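PDB 3ODT: protein DOA1 from Saccharomyces cerevisiae, which probably binds ubiquitin through its WD40 beta-propeller domain, a role ascribed to WD40 propellers as a class. Local coordinates for residues Y98-L110 and S119-S133. Residues are numbered along the deposited sequence; the frame is centred on the assembly and turned at random.
Sequences YTLIGHQGNVCSL and SGSWDKTAKVWKEGS
The structural tetrad of a WD40 repeat, in which His, Ser, Asp and Trp side chains tie the GH loop to the strands and the 121-124 turn of its own propeller blade, is laid out here by His103, Ser119, Asp123 and Trp129. The imidazole relays between the two ends of the network: His103 ND1 donates to Asp123 OD2 at 2.9 Å, with that oxygen exactly in the ring plane, while NE2 pairs with Ser119 OG at 2.7 Å. Asp123 OD2 spends its anti lone pair on Gln104 N, 2.8 Å away, and OD1 takes both Thr125 N and Thr125 OG1, so backbone and side-chain donors together fix the carboxylate. Were Asp123 an alanine, His103 ND1 and Gln104 N would probably lose their shared acceptor, and the imidazole one of the bonds that fix its rotation. Lys127 lays CD over one imidazole face and turns at its last torsion (chi4 45°), bringing NZ to Thr125 OG1 and Asn137. Further out, Leu100 CB rests on the six-membered ring of Trp129, 3.8 Å from its centroid. On the hairpin side, strands 107-110 and 119-121 run antiparallel through a classic beta bulge, Gly120 O accepting from both Cys108 N and Ser109 N. Just before strand 107-110, Asn106 ND2 sits 3.1 Å above the Trp122 indole, amide and ring 77° apart, while Asn106 OD1 accepts a hydrogen bond from Asn63 ND2. Ser119 OG completes the tetrad by also receiving Trp129 NE1 at 3.0 Å, a nearly straight bond (173°) lying in the indole plane.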
# COMPACT_ATOMS: atom_id res chain seq x y z
N TYR A 98 -4.15 -19.18 8.46
CA TYR A 98 -2.93 -18.47 8.76
C TYR A 98 -3.32 -17.19 9.47
O TYR A 98 -4.15 -16.48 8.99
CB TYR A 98 -2.16 -18.13 7.51
CG TYR A 98 -0.79 -17.53 7.63
CD1 TYR A 98 0.31 -18.29 7.97
CD2 TYR A 98 -0.58 -16.20 7.37
CE1 TYR A 98 1.58 -17.71 8.02
CE2 TYR A 98 0.65 -15.66 7.43
CZ TYR A 98 1.75 -16.42 7.73
OH TYR A 98 2.95 -15.84 7.77
N THR A 99 -2.75 -17.01 10.64
CA THR A 99 -3.11 -15.89 11.51
C THR A 99 -1.88 -15.36 12.23
O THR A 99 -1.11 -16.14 12.78
CB THR A 99 -4.13 -16.31 12.57
OG1 THR A 99 -5.30 -16.83 11.93
CG2 THR A 99 -4.52 -15.16 13.44
N LEU A 100 -1.69 -14.04 12.18
CA LEU A 100 -0.64 -13.33 12.90
C LEU A 100 -1.34 -12.48 13.95
O LEU A 100 -2.11 -11.57 13.66
CB LEU A 100 0.20 -12.44 11.99
CG LEU A 100 0.92 -13.17 10.85
CD1 LEU A 100 1.61 -12.13 9.98
CD2 LEU A 100 1.90 -14.21 11.31
N ILE A 101 -1.11 -12.84 15.20
CA ILE A 101 -1.81 -12.23 16.30
C ILE A 101 -0.85 -11.34 17.09
O ILE A 101 0.29 -11.71 17.32
CB ILE A 101 -2.44 -13.30 17.23
CG1 ILE A 101 -3.34 -12.61 18.25
CG2 ILE A 101 -1.37 -14.23 17.88
CD1 ILE A 101 -4.26 -13.57 18.98
N GLY A 102 -1.33 -10.17 17.49
CA GLY A 102 -0.58 -9.29 18.36
C GLY A 102 -0.99 -7.83 18.33
O GLY A 102 -0.81 -7.12 19.31
N HIS A 103 -1.50 -7.33 17.21
CA HIS A 103 -1.94 -5.93 17.20
C HIS A 103 -3.16 -5.72 18.07
O HIS A 103 -3.96 -6.64 18.27
CB HIS A 103 -2.25 -5.48 15.78
CG HIS A 103 -1.04 -5.09 15.02
ND1 HIS A 103 -0.25 -4.02 15.41
CD2 HIS A 103 -0.49 -5.57 13.88
CE1 HIS A 103 0.75 -3.89 14.56
NE2 HIS A 103 0.63 -4.81 13.62
N GLN A 104 -3.28 -4.50 18.58
CA GLN A 104 -4.35 -4.15 19.51
C GLN A 104 -5.20 -3.04 18.92
O GLN A 104 -5.98 -2.41 19.63
CB GLN A 104 -3.77 -3.71 20.85
CG GLN A 104 -2.91 -4.78 21.51
CD GLN A 104 -3.67 -6.07 21.73
OE1 GLN A 104 -4.87 -6.05 22.01
NE2 GLN A 104 -2.98 -7.21 21.57
N GLY A 105 -5.06 -2.81 17.62
CA GLY A 105 -5.91 -1.88 16.92
C GLY A 105 -5.87 -2.20 15.43
O GLY A 105 -5.20 -3.13 14.98
N ASN A 106 -6.58 -1.37 14.69
CA ASN A 106 -6.74 -1.51 13.24
C ASN A 106 -5.39 -1.77 12.59
O ASN A 106 -4.44 -1.02 12.85
CB ASN A 106 -7.35 -0.24 12.67
CG ASN A 106 -7.55 -0.29 11.18
OD1 ASN A 106 -7.85 -1.35 10.60
ND2 ASN A 106 -7.39 0.87 10.52
N VAL A 107 -5.33 -2.79 11.73
CA VAL A 107 -4.16 -3.03 10.92
C VAL A 107 -4.35 -2.27 9.61
O VAL A 107 -5.10 -2.71 8.74
CB VAL A 107 -3.92 -4.52 10.67
CG1 VAL A 107 -2.65 -4.72 9.88
CG2 VAL A 107 -3.84 -5.27 12.01
N CYS A 108 -3.70 -1.12 9.53
CA CYS A 108 -3.91 -0.19 8.41
C CYS A 108 -2.91 -0.29 7.28
O CYS A 108 -3.11 0.37 6.25
CB CYS A 108 -3.97 1.27 8.89
SG CYS A 108 -2.62 1.76 9.91
N SER A 109 -1.86 -1.09 7.45
CA SER A 109 -0.93 -1.33 6.36
C SER A 109 -0.29 -2.68 6.49
O SER A 109 -0.09 -3.18 7.60
CB SER A 109 0.14 -0.23 6.27
OG SER A 109 1.13 -0.39 7.28
N LEU A 110 0.06 -3.26 5.34
CA LEU A 110 0.74 -4.54 5.27
C LEU A 110 1.73 -4.47 4.11
O LEU A 110 1.44 -3.88 3.05
CB LEU A 110 -0.23 -5.71 5.02
CG LEU A 110 -0.97 -6.20 6.24
CD1 LEU A 110 -2.08 -7.15 5.83
CD2 LEU A 110 -0.01 -6.89 7.22
N SER A 119 3.69 -4.86 9.37
CA SER A 119 2.34 -4.32 9.49
C SER A 119 2.37 -3.00 10.27
O SER A 119 3.20 -2.81 11.19
CB SER A 119 1.43 -5.33 10.20
OG SER A 119 2.00 -5.71 11.44
N GLY A 120 1.49 -2.08 9.87
CA GLY A 120 1.28 -0.83 10.57
C GLY A 120 -0.09 -0.83 11.20
O GLY A 120 -1.05 -1.35 10.63
N SER A 121 -0.20 -0.19 12.36
CA SER A 121 -1.47 -0.19 13.09
C SER A 121 -1.81 1.08 13.83
O SER A 121 -0.94 1.83 14.32
CB SER A 121 -1.46 -1.40 14.06
OG SER A 121 -2.56 -1.44 14.96
N TRP A 122 -3.10 1.29 13.99
CA TRP A 122 -3.60 2.37 14.83
C TRP A 122 -3.30 2.16 16.31
O TRP A 122 -3.55 3.07 17.13
CB TRP A 122 -5.10 2.53 14.65
CG TRP A 122 -5.47 3.07 13.33
CD1 TRP A 122 -4.62 3.46 12.35
CD2 TRP A 122 -6.79 3.30 12.84
NE1 TRP A 122 -5.33 3.95 11.28
CE2 TRP A 122 -6.67 3.86 11.56
CE3 TRP A 122 -8.07 3.08 13.36
CZ2 TRP A 122 -7.76 4.20 10.78
CZ3 TRP A 122 -9.16 3.42 12.59
CH2 TRP A 122 -9.00 3.96 11.30
N ASP A 123 -2.78 0.97 16.65
CA ASP A 123 -2.31 0.72 18.03
C ASP A 123 -0.97 1.42 18.31
O ASP A 123 -0.43 1.32 19.40
CB ASP A 123 -2.26 -0.77 18.40
CG ASP A 123 -1.18 -1.54 17.69
OD1 ASP A 123 -0.31 -0.92 17.04
OD2 ASP A 123 -1.19 -2.79 17.82
N LYS A 124 -0.48 2.15 17.32
CA LYS A 124 0.72 3.01 17.40
C LYS A 124 2.02 2.26 17.27
O LYS A 124 3.05 2.80 17.51
CB LYS A 124 0.74 3.90 18.66
CG LYS A 124 -0.56 4.62 18.88
CD LYS A 124 -0.47 5.53 20.13
CE LYS A 124 -1.84 6.14 20.39
NZ LYS A 124 -2.01 6.49 21.82
N THR A 125 1.90 1.01 16.83
CA THR A 125 3.06 0.19 16.55
C THR A 125 3.11 -0.29 15.10
O THR A 125 2.11 -0.24 14.38
CB THR A 125 3.10 -1.09 17.44
OG1 THR A 125 2.17 -2.06 16.94
CG2 THR A 125 2.78 -0.77 18.89
N ALA A 126 4.29 -0.72 14.68
CA ALA A 126 4.43 -1.59 13.52
C ALA A 126 4.96 -2.89 14.09
O ALA A 126 5.62 -2.89 15.15
CB ALA A 126 5.38 -1.03 12.51
N LYS A 127 4.70 -3.99 13.39
CA LYS A 127 5.17 -5.28 13.85
C LYS A 127 5.83 -5.97 12.69
O LYS A 127 5.37 -5.89 11.54
CB LYS A 127 4.04 -6.11 14.45
CG LYS A 127 3.66 -5.64 15.88
CD LYS A 127 2.41 -6.31 16.43
CE LYS A 127 2.20 -5.98 17.91
NZ LYS A 127 2.36 -4.56 18.31
N VAL A 128 6.90 -6.69 12.99
CA VAL A 128 7.66 -7.41 11.98
C VAL A 128 7.55 -8.90 12.29
O VAL A 128 7.81 -9.35 13.43
CB VAL A 128 9.14 -7.03 12.02
CG1 VAL A 128 9.96 -7.89 11.01
CG2 VAL A 128 9.30 -5.56 11.76
N TRP A 129 7.12 -9.65 11.28
CA TRP A 129 6.78 -11.06 11.44
C TRP A 129 7.56 -11.93 10.46
O TRP A 129 7.75 -11.56 9.31
CB TRP A 129 5.29 -11.29 11.18
CG TRP A 129 4.34 -10.27 11.70
CD1 TRP A 129 4.09 -9.06 11.14
CD2 TRP A 129 3.45 -10.38 12.83
NE1 TRP A 129 3.13 -8.41 11.86
CE2 TRP A 129 2.73 -9.18 12.91
CE3 TRP A 129 3.24 -11.36 13.80
CZ2 TRP A 129 1.77 -8.95 13.89
CZ3 TRP A 129 2.29 -11.12 14.80
CH2 TRP A 129 1.56 -9.91 14.82
N LYS A 130 8.03 -13.07 10.94
CA LYS A 130 8.69 -14.05 10.09
C LYS A 130 8.21 -15.42 10.49
O LYS A 130 8.08 -15.73 11.67
CB LYS A 130 10.21 -13.98 10.26
CG LYS A 130 10.79 -12.59 10.05
CD LYS A 130 12.30 -12.60 10.31
CE LYS A 130 12.91 -11.25 10.07
NZ LYS A 130 14.40 -11.24 10.26
N GLU A 131 7.95 -16.24 9.48
CA GLU A 131 7.52 -17.61 9.68
C GLU A 131 6.33 -17.70 10.66
O GLU A 131 6.24 -18.63 11.47
CB GLU A 131 8.70 -18.46 10.15
CG GLU A 131 9.74 -18.68 9.04
CD GLU A 131 11.10 -19.14 9.53
OE1 GLU A 131 11.26 -19.42 10.74
OE2 GLU A 131 12.03 -19.23 8.70
N GLY A 132 5.43 -16.73 10.58
CA GLY A 132 4.15 -16.82 11.29
C GLY A 132 4.22 -16.31 12.72
O GLY A 132 3.28 -16.47 13.51
N SER A 133 5.32 -15.65 13.03
CA SER A 133 5.66 -15.34 14.39
C SER A 133 6.19 -13.91 14.51
O SER A 133 6.97 -13.45 13.67
CB SER A 133 6.74 -16.34 14.87
OG SER A 133 7.14 -16.05 16.19